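Long-range contacts in Non-structural protein (Porcine reproductive and respiratory syndrome virus, PDB 3IFU), which probably acts as a zinc-binding, papain-like cysteine protease at the start of the viral polyprotein and helps to suppress host interferon production: residues Cys10-Val18 against Gly48-Pro56; Val140-Ser148 against Asp172-Met180. All coordinates share one frame; numbering follows the deposited sequence.

Contact 1 (Cys10-Val18 against Gly48-Pro56); sequences CTPNARVFV and GLFYRPEEP. With ZN (zinc ion), chain C.
In the N-terminal zinc finger, a type I beta turn from Thr11 to Ala14 packs against the loop that carries Tyr51 and Arg52. The turn is closed by Ala14 N bonding to Thr11 O (2.9 Å); Pro12 and Asn13 are its two central residues and both touch the loop. The direct hydrogen bond across runs from Arg52 N to Pro12 O at 3.0 Å and is nearly straight at hydrogen (169°). On the next residue of the turn, Asn13 CA makes a CH...O contact with Arg52 O. The Asn13 amide crosses the bent Glu54 side chain, amide and carboxylate planes 70° apart, with ND2 against Glu54 CG.

Tyr51 buries more surface in the contact than any other residue. With its CG anti to the backbone N (chi1 173°), the ring reaches the turn and meets the carbonyls of Asn13 and Ala14 at its edge, CE1 lying 3.2 Å from Asn13 O. A water in the ring plane ties the phenol to the same carbonyl, 2.9 Å from Tyr51 OH and 2.5 Å from Asn13 O. Pro53 N lies over the centre of one face, and Tyr106 of helix 94-108 meets the ring edge-to-face. Arg15 runs alongside, pointing the same way, with CG 3.9 Å from Tyr51 CE1 and the hydroxyl over one face of its guanidinium. Arg32 NH2 bonds to both Ala14 O and Phe50 O, so a third piece of chain joins the two segments.

At the other end of the 10-18 segment, Cys10 SG holds a zinc ion at 2.5 Å together with Cys8, Cys25 and Cys28. The turn follows directly from that ligand and leads into strand 16-18, which pairs with strand 23-25: a four-cysteine zinc finger built round a small beta hairpin.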
loop_
_atom_site.group_PDB
_atom_site.type_symbol
_atom_site.label_atom_id
_atom_site.label_comp_id
_atom_site.label_asym_id
_atom_site.label_seq_id
_atom_site.Cartn_x
_atom_site.Cartn_y
_atom_site.Cartn_z
ATOM N N CYS A 10 -9.099 -22.105 -3.554
ATOM C CA CYS A 10 -8.839 -22.847 -2.328
ATOM C C CYS A 10 -10.172 -23.347 -1.785
ATOM O O CYS A 10 -11.231 -22.961 -2.279
ATOM C CB CYS A 10 -8.178 -21.942 -1.280
ATOM S SG CYS A 10 -6.465 -21.466 -1.608
ATOM N N THR A 11 -10.126 -24.217 -0.781
ATOM C CA THR A 11 -11.358 -24.710 -0.177
ATOM C C THR A 11 -12.058 -23.465 0.393
ATOM O O THR A 11 -11.413 -22.603 0.986
ATOM C CB THR A 11 -11.050 -25.731 0.939
ATOM O OG1 THR A 11 -10.203 -25.128 1.923
ATOM C CG2 THR A 11 -10.337 -26.943 0.359
ATOM N N PRO A 12 -13.386 -23.357 0.225
ATOM C CA PRO A 12 -14.115 -22.188 0.730
ATOM C C PRO A 12 -13.974 -21.878 2.216
ATOM O O PRO A 12 -14.487 -20.857 2.679
ATOM C CB PRO A 12 -15.557 -22.489 0.332
ATOM C CG PRO A 12 -15.618 -23.964 0.475
ATOM C CD PRO A 12 -14.330 -24.412 -0.185
ATOM N N ASN A 13 -13.289 -22.740 2.966
ATOM C CA ASN A 13 -13.119 -22.484 4.393
ATOM C C ASN A 13 -11.820 -21.718 4.670
ATOM O O ASN A 13 -11.443 -21.505 5.826
ATOM C CB ASN A 13 -13.153 -23.792 5.189
ATOM C CG ASN A 13 -11.862 -24.568 5.099
ATOM O OD1 ASN A 13 -11.394 -24.900 4.012
ATOM N ND2 ASN A 13 -11.277 -24.866 6.251
ATOM N N ALA A 14 -11.144 -21.309 3.598
ATOM C CA ALA A 14 -9.913 -20.537 3.707
ATOM C C ALA A 14 -10.327 -19.095 4.010
ATOM O O ALA A 14 -11.062 -18.484 3.232
ATOM C CB ALA A 14 -9.146 -20.597 2.400
ATOM N N ARG A 15 -9.858 -18.555 5.133
ATOM C CA ARG A 15 -10.216 -17.190 5.524
ATOM C C ARG A 15 -9.981 -16.095 4.478
ATOM O O ARG A 15 -9.154 -16.216 3.566
ATOM C CB ARG A 15 -9.521 -16.813 6.832
ATOM C CG ARG A 15 -9.981 -17.666 8.002
ATOM C CD ARG A 15 -9.393 -17.191 9.306
ATOM N NE ARG A 15 -9.657 -18.129 10.392
ATOM C CZ ARG A 15 -9.058 -19.307 10.520
ATOM N NH1 ARG A 15 -9.357 -20.098 11.539
ATOM N NH2 ARG A 15 -8.157 -19.691 9.627
ATOM N N VAL A 16 -10.721 -15.008 4.650
ATOM C CA VAL A 16 -10.683 -13.884 3.738
ATOM C C VAL A 16 -10.335 -12.551 4.404
ATOM O O VAL A 16 -10.535 -12.373 5.606
ATOM C CB VAL A 16 -12.066 -13.768 3.039
ATOM C CG1 VAL A 16 -12.253 -12.384 2.464
ATOM C CG2 VAL A 16 -12.184 -14.826 1.945
ATOM N N PHE A 17 -9.802 -11.624 3.615
ATOM C CA PHE A 17 -9.474 -10.285 4.100
ATOM C C PHE A 17 -9.884 -9.296 3.019
ATOM O O PHE A 17 -10.091 -9.682 1.874
ATOM C CB PHE A 17 -7.975 -10.163 4.444
ATOM C CG PHE A 17 -7.040 -10.242 3.258
ATOM C CD1 PHE A 17 -6.738 -9.105 2.505
ATOM C CD2 PHE A 17 -6.404 -11.449 2.934
ATOM C CE1 PHE A 17 -5.811 -9.168 1.447
ATOM C CE2 PHE A 17 -5.482 -11.521 1.884
ATOM C CZ PHE A 17 -5.183 -10.377 1.141
ATOM N N VAL A 18 -10.034 -8.028 3.381
ATOM C CA VAL A 18 -10.434 -7.014 2.414
ATOM C C VAL A 18 -9.383 -5.913 2.264
ATOM O O VAL A 18 -8.957 -5.305 3.248
ATOM C CB VAL A 18 -11.784 -6.389 2.821
ATOM C CG1 VAL A 18 -12.306 -5.490 1.722
ATOM C CG2 VAL A 18 -12.776 -7.483 3.115
ATOM N N GLY A 48 -20.112 -14.284 4.836
ATOM C CA GLY A 48 -20.661 -15.551 4.388
ATOM C C GLY A 48 -20.814 -15.625 2.881
ATOM O O GLY A 48 -21.015 -16.703 2.326
ATOM N N LEU A 49 -20.722 -14.479 2.217
ATOM C CA LEU A 49 -20.840 -14.442 0.764
ATOM C C LEU A 49 -19.531 -14.920 0.118
ATOM O O LEU A 49 -19.462 -15.119 -1.095
ATOM C CB LEU A 49 -21.164 -13.018 0.296
ATOM C CG LEU A 49 -22.264 -12.267 1.061
ATOM C CD1 LEU A 49 -22.425 -10.867 0.490
ATOM C CD2 LEU A 49 -23.570 -13.032 0.975
ATOM N N PHE A 50 -18.497 -15.109 0.933
ATOM C CA PHE A 50 -17.209 -15.557 0.418
ATOM C C PHE A 50 -16.560 -16.637 1.281
ATOM O O PHE A 50 -15.864 -17.518 0.772
ATOM C CB PHE A 50 -16.221 -14.389 0.324
ATOM C CG PHE A 50 -16.706 -13.227 -0.496
ATOM C CD1 PHE A 50 -17.557 -12.275 0.055
ATOM C CD2 PHE A 50 -16.263 -13.049 -1.802
ATOM C CE1 PHE A 50 -17.953 -11.153 -0.683
ATOM C CE2 PHE A 50 -16.653 -11.934 -2.548
ATOM C CZ PHE A 50 -17.498 -10.984 -1.987
ATOM N N TYR A 51 -16.791 -16.554 2.587
ATOM C CA TYR A 51 -16.200 -17.477 3.546
ATOM C C TYR A 51 -17.182 -18.441 4.207
ATOM O O TYR A 51 -18.164 -18.030 4.816
ATOM C CB TYR A 51 -15.489 -16.665 4.621
ATOM C CG TYR A 51 -14.961 -17.465 5.781
ATOM C CD1 TYR A 51 -13.897 -18.345 5.618
ATOM C CD2 TYR A 51 -15.496 -17.306 7.054
ATOM C CE1 TYR A 51 -13.370 -19.041 6.698
ATOM C CE2 TYR A 51 -14.980 -18.000 8.140
ATOM C CZ TYR A 51 -13.914 -18.863 7.956
ATOM O OH TYR A 51 -13.379 -19.530 9.034
ATOM N N ARG A 52 -16.879 -19.730 4.098
ATOM C CA ARG A 52 -17.695 -20.789 4.680
ATOM C C ARG A 52 -16.788 -21.559 5.633
ATOM O O ARG A 52 -16.002 -22.403 5.200
ATOM C CB ARG A 52 -18.188 -21.725 3.573
ATOM C CG ARG A 52 -19.262 -22.724 3.986
ATOM C CD ARG A 52 -19.603 -23.648 2.815
ATOM N NE ARG A 52 -20.849 -24.388 3.011
ATOM C CZ ARG A 52 -21.128 -25.125 4.084
ATOM N NH1 ARG A 52 -20.249 -25.232 5.074
ATOM N NH2 ARG A 52 -22.290 -25.760 4.165
ATOM N N PRO A 53 -16.883 -21.285 6.944
ATOM C CA PRO A 53 -16.040 -21.979 7.922
ATOM C C PRO A 53 -16.183 -23.500 7.892
ATOM O O PRO A 53 -17.003 -24.049 7.156
ATOM C CB PRO A 53 -16.481 -21.373 9.248
ATOM C CG PRO A 53 -17.921 -21.090 9.008
ATOM C CD PRO A 53 -17.911 -20.484 7.625
ATOM N N GLU A 54 -15.377 -24.174 8.701
ATOM C CA GLU A 54 -15.386 -25.630 8.773
ATOM C C GLU A 54 -16.406 -26.197 9.747
ATOM O O GLU A 54 -16.972 -27.266 9.513
ATOM C CB GLU A 54 -13.996 -26.135 9.165
ATOM C CG GLU A 54 -13.103 -26.429 7.983
ATOM C CD GLU A 54 -13.598 -27.620 7.183
ATOM O OE1 GLU A 54 -14.721 -28.100 7.466
ATOM O OE2 GLU A 54 -12.862 -28.069 6.274
ATOM N N GLU A 55 -16.634 -25.474 10.837
ATOM C CA GLU A 55 -17.553 -25.923 11.867
ATOM C C GLU A 55 -18.426 -24.769 12.382
ATOM O O GLU A 55 -18.842 -23.922 11.596
ATOM C CB GLU A 55 -16.732 -26.551 12.985
ATOM C CG GLU A 55 -15.884 -27.716 12.552
ATOM C CD GLU A 55 -15.210 -28.385 13.725
ATOM O OE1 GLU A 55 -14.538 -29.409 13.512
ATOM O OE2 GLU A 55 -15.358 -27.885 14.860
ATOM N N PRO A 56 -18.733 -24.724 13.697
ATOM C CA PRO A 56 -19.566 -23.605 14.151
ATOM C C PRO A 56 -19.018 -22.239 13.770
ATOM O O PRO A 56 -18.096 -22.118 12.965
ATOM C CB PRO A 56 -19.596 -23.790 15.666
ATOM C CG PRO A 56 -19.581 -25.272 15.813
ATOM C CD PRO A 56 -18.528 -25.682 14.805
HETATM ZN ZN ZN C . -7.007 -19.060 -1.982
HETATM O O HOH W 1 -11.655 -21.691 8.261
#

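Contact 2 (Val140-Ser148 against Asp172-Met180); sequences VYANSLHVS and DFCPFECAM. With ZN (zinc ion), chain B.
The Phe176 ring has Asn143 O in plane at its edge, 3.6 Å from CD2, and Ala142 CB near that plane as well. Cys174 SG lies over one face, offset toward the rim, while Ala179 CB sits over the centre of the opposite face. The Val147 and Phe176 side chains cross at about a right angle, Val147 CG1 reaching Phe176 CE2 at 3.4 Å and Ala179 CB at 3.5 Å. With CG between the backbone N and the carbonyl carbon (chi1 53°), the Phe176 ring is turned to the hairpin, where CE2 meets Val147. The His146 ring has Leu145 CB over one face, toward the rim, and Met180 OXT at its edge.

These residues of 140-148 belong to the beta hairpin of strands 140-142 and 147-148 in the papain-like protease domain, and the C-terminal tail lies across its tip. A zinc ion joins the two: His146 ND1 binds it at 2.2 Å and the terminal carboxylate, through Met180 OXT, at 2.1 Å, with Cys70 and Cys76 completing the site. Just before the carboxylate, Met180 N makes a weak hydrogen bond to Leu145 O (3.3 Å). Farther back, a water donates to Ser144 O at 2.6 Å and accepts from Cys178 N at 3.0 Å.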
loop_
_atom_site.group_PDB
_atom_site.type_symbol
_atom_site.label_atom_id
_atom_site.label_comp_id
_atom_site.label_asym_id
_atom_site.label_seq_id
_atom_site.Cartn_x
_atom_site.Cartn_y
_atom_site.Cartn_z
ATOM N N VAL A 140 -3.741 1.373 8.718
ATOM C CA VAL A 140 -5.048 1.118 9.276
ATOM C C VAL A 140 -5.552 2.459 9.771
ATOM O O VAL A 140 -4.948 3.073 10.638
ATOM C CB VAL A 140 -4.982 0.112 10.450
ATOM C CG1 VAL A 140 -6.384 -0.170 10.976
ATOM C CG2 VAL A 140 -4.333 -1.181 9.985
ATOM N N TYR A 141 -6.640 2.929 9.176
ATOM C CA TYR A 141 -7.238 4.193 9.568
ATOM C C TYR A 141 -8.310 3.841 10.560
ATOM O O TYR A 141 -8.939 2.797 10.436
ATOM C CB TYR A 141 -7.817 4.886 8.342
ATOM C CG TYR A 141 -6.724 5.334 7.408
ATOM C CD1 TYR A 141 -6.281 6.653 7.412
ATOM C CD2 TYR A 141 -6.066 4.416 6.583
ATOM C CE1 TYR A 141 -5.206 7.051 6.622
ATOM C CE2 TYR A 141 -4.989 4.806 5.788
ATOM C CZ TYR A 141 -4.562 6.124 5.815
ATOM O OH TYR A 141 -3.482 6.518 5.060
ATOM N N ALA A 142 -8.521 4.695 11.555
ATOM C CA ALA A 142 -9.514 4.372 12.564
ATOM C C ALA A 142 -10.010 5.538 13.389
ATOM O O ALA A 142 -9.497 6.650 13.308
ATOM C CB ALA A 142 -8.938 3.306 13.497
ATOM N N ASN A 143 -11.042 5.251 14.173
ATOM C CA ASN A 143 -11.623 6.193 15.117
ATOM C C ASN A 143 -11.982 5.318 16.311
ATOM O O ASN A 143 -11.398 4.246 16.468
ATOM C CB ASN A 143 -12.835 6.956 14.533
ATOM C CG ASN A 143 -13.987 6.058 14.103
ATOM O OD1 ASN A 143 -14.889 6.510 13.397
ATOM N ND2 ASN A 143 -13.975 4.804 14.526
ATOM N N SER A 144 -12.928 5.738 17.138
ATOM C CA SER A 144 -13.280 4.959 18.322
ATOM C C SER A 144 -14.181 3.737 18.109
ATOM O O SER A 144 -14.394 2.953 19.037
ATOM C CB SER A 144 -13.904 5.883 19.375
ATOM O OG SER A 144 -15.097 6.484 18.897
ATOM N N LEU A 145 -14.692 3.551 16.897
ATOM C CA LEU A 145 -15.572 2.418 16.620
ATOM C C LEU A 145 -15.213 1.596 15.398
ATOM O O LEU A 145 -15.552 0.415 15.328
ATOM C CB LEU A 145 -17.018 2.901 16.462
ATOM C CG LEU A 145 -17.787 3.176 17.760
ATOM C CD1 LEU A 145 -18.811 4.282 17.534
ATOM C CD2 LEU A 145 -18.454 1.889 18.244
ATOM N N HIS A 146 -14.530 2.198 14.431
ATOM C CA HIS A 146 -14.212 1.466 13.213
ATOM C C HIS A 146 -12.783 1.591 12.717
ATOM O O HIS A 146 -12.022 2.439 13.174
ATOM C CB HIS A 146 -15.168 1.922 12.122
ATOM C CG HIS A 146 -16.585 2.038 12.586
ATOM N ND1 HIS A 146 -17.406 0.945 12.755
ATOM C CD2 HIS A 146 -17.316 3.117 12.957
ATOM C CE1 HIS A 146 -18.582 1.343 13.203
ATOM N NE2 HIS A 146 -18.553 2.656 13.335
ATOM N N VAL A 147 -12.427 0.725 11.776
ATOM C CA VAL A 147 -11.104 0.741 11.170
ATOM C C VAL A 147 -11.253 0.448 9.685
ATOM O O VAL A 147 -12.278 -0.077 9.246
ATOM C CB VAL A 147 -10.142 -0.323 11.789
ATOM C CG1 VAL A 147 -9.997 -0.100 13.281
ATOM C CG2 VAL A 147 -10.636 -1.724 11.491
ATOM N N SER A 148 -10.224 0.788 8.917
ATOM C CA SER A 148 -10.216 0.558 7.479
ATOM C C SER A 148 -8.776 0.610 6.995
ATOM O O SER A 148 -7.890 1.104 7.704
ATOM C CB SER A 148 -11.039 1.627 6.753
ATOM O OG SER A 148 -11.099 1.369 5.358
ATOM N N ASP A 172 0.595 2.788 24.944
ATOM C CA ASP A 172 -0.616 2.399 25.656
ATOM C C ASP A 172 -1.858 2.901 24.913
ATOM O O ASP A 172 -2.978 2.484 25.210
ATOM C CB ASP A 172 -0.616 2.937 27.101
ATOM C CG ASP A 172 0.416 4.037 27.327
ATOM O OD1 ASP A 172 1.631 3.734 27.316
ATOM O OD2 ASP A 172 0.013 5.208 27.516
ATOM N N PHE A 173 -1.647 3.774 23.930
ATOM C CA PHE A 173 -2.747 4.342 23.165
ATOM C C PHE A 173 -3.289 3.478 22.034
ATOM O O PHE A 173 -2.537 2.810 21.314
ATOM C CB PHE A 173 -2.353 5.696 22.570
ATOM C CG PHE A 173 -3.476 6.376 21.847
ATOM C CD1 PHE A 173 -4.389 7.158 22.543
ATOM C CD2 PHE A 173 -3.670 6.174 20.482
ATOM C CE1 PHE A 173 -5.481 7.726 21.897
ATOM C CE2 PHE A 173 -4.766 6.742 19.822
ATOM C CZ PHE A 173 -5.672 7.517 20.535
ATOM N N CYS A 174 -4.609 3.531 21.882
ATOM C CA CYS A 174 -5.336 2.818 20.840
ATOM C C CYS A 174 -6.623 3.610 20.624
ATOM O O CYS A 174 -7.396 3.800 21.555
ATOM C CB CYS A 174 -5.671 1.387 21.277
ATOM S SG CYS A 174 -6.463 0.378 19.982
ATOM N N PRO A 175 -6.867 4.083 19.395
ATOM C CA PRO A 175 -8.069 4.862 19.075
ATOM C C PRO A 175 -9.394 4.225 19.486
ATOM O O PRO A 175 -10.381 4.920 19.709
ATOM C CB PRO A 175 -7.973 5.032 17.559
ATOM C CG PRO A 175 -6.494 5.051 17.324
ATOM C CD PRO A 175 -6.023 3.915 18.201
ATOM N N PHE A 176 -9.408 2.904 19.599
ATOM C CA PHE A 176 -10.638 2.193 19.926
ATOM C C PHE A 176 -10.487 1.119 21.001
ATOM O O PHE A 176 -9.375 0.745 21.384
ATOM C CB PHE A 176 -11.178 1.544 18.654
ATOM C CG PHE A 176 -10.158 0.694 17.945
ATOM C CD1 PHE A 176 -9.879 -0.595 18.385
ATOM C CD2 PHE A 176 -9.440 1.200 16.866
ATOM C CE1 PHE A 176 -8.899 -1.363 17.760
ATOM C CE2 PHE A 176 -8.459 0.440 16.240
ATOM C CZ PHE A 176 -8.188 -0.842 16.686
ATOM N N GLU A 177 -11.633 0.632 21.469
ATOM C CA GLU A 177 -11.698 -0.418 22.474
ATOM C C GLU A 177 -12.233 -1.650 21.765
ATOM O O GLU A 177 -11.861 -2.778 22.065
ATOM C CB GLU A 177 -12.663 -0.022 23.586
ATOM C CG GLU A 177 -12.165 1.098 24.466
ATOM C CD GLU A 177 -10.985 0.657 25.291
ATOM O OE1 GLU A 177 -9.872 0.545 24.731
ATOM O OE2 GLU A 177 -11.181 0.401 26.499
ATOM N N CYS A 178 -13.117 -1.409 20.811
ATOM C CA CYS A 178 -13.715 -2.482 20.046
ATOM C C CYS A 178 -14.127 -1.980 18.670
ATOM O O CYS A 178 -15.161 -1.334 18.511
ATOM C CB CYS A 178 -14.930 -3.040 20.784
ATOM S SG CYS A 178 -15.853 -4.271 19.857
ATOM N N ALA A 179 -13.295 -2.266 17.679
ATOM C CA ALA A 179 -13.589 -1.869 16.319
ATOM C C ALA A 179 -14.244 -3.077 15.667
ATOM O O ALA A 179 -13.670 -4.166 15.623
ATOM C CB ALA A 179 -12.305 -1.487 15.587
ATOM N N MET A 180 -15.463 -2.883 15.186
ATOM C CA MET A 180 -16.217 -3.944 14.534
ATOM C C MET A 180 -16.880 -3.319 13.333
ATOM O O MET A 180 -17.085 -4.012 12.311
ATOM C CB MET A 180 -17.304 -4.502 15.448
ATOM C CG MET A 180 -16.820 -5.191 16.691
ATOM S SD MET A 180 -18.151 -6.218 17.328
ATOM C CE MET A 180 -19.223 -4.963 18.036
ATOM O OXT MET A 180 -17.209 -2.127 13.472
HETATM ZN ZN ZN B . -17.083 -1.000 11.738
HETATM O O HOH W 2 -14.932 0.933 20.594
#

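The two contacts lie on opposite sides of the chain's centre, about 25 Å apart between their own centres, and their nearest atoms stay about 7 Å apart. Both are partly buried and both include zinc ligands, one in contact 1 and two in contact 2, but the metal plays different parts. In contact 1 the ion is held by the finger's own cysteines, and the loop 48-56 supplies none; the joining rests largely on backbone and polar contacts round a tyrosine. In contact 2 each segment gives a ligand, so the zinc itself crosslinks hairpin and chain end, beside a phenylalanine packed among small apolar groups. Each also has one bridging water.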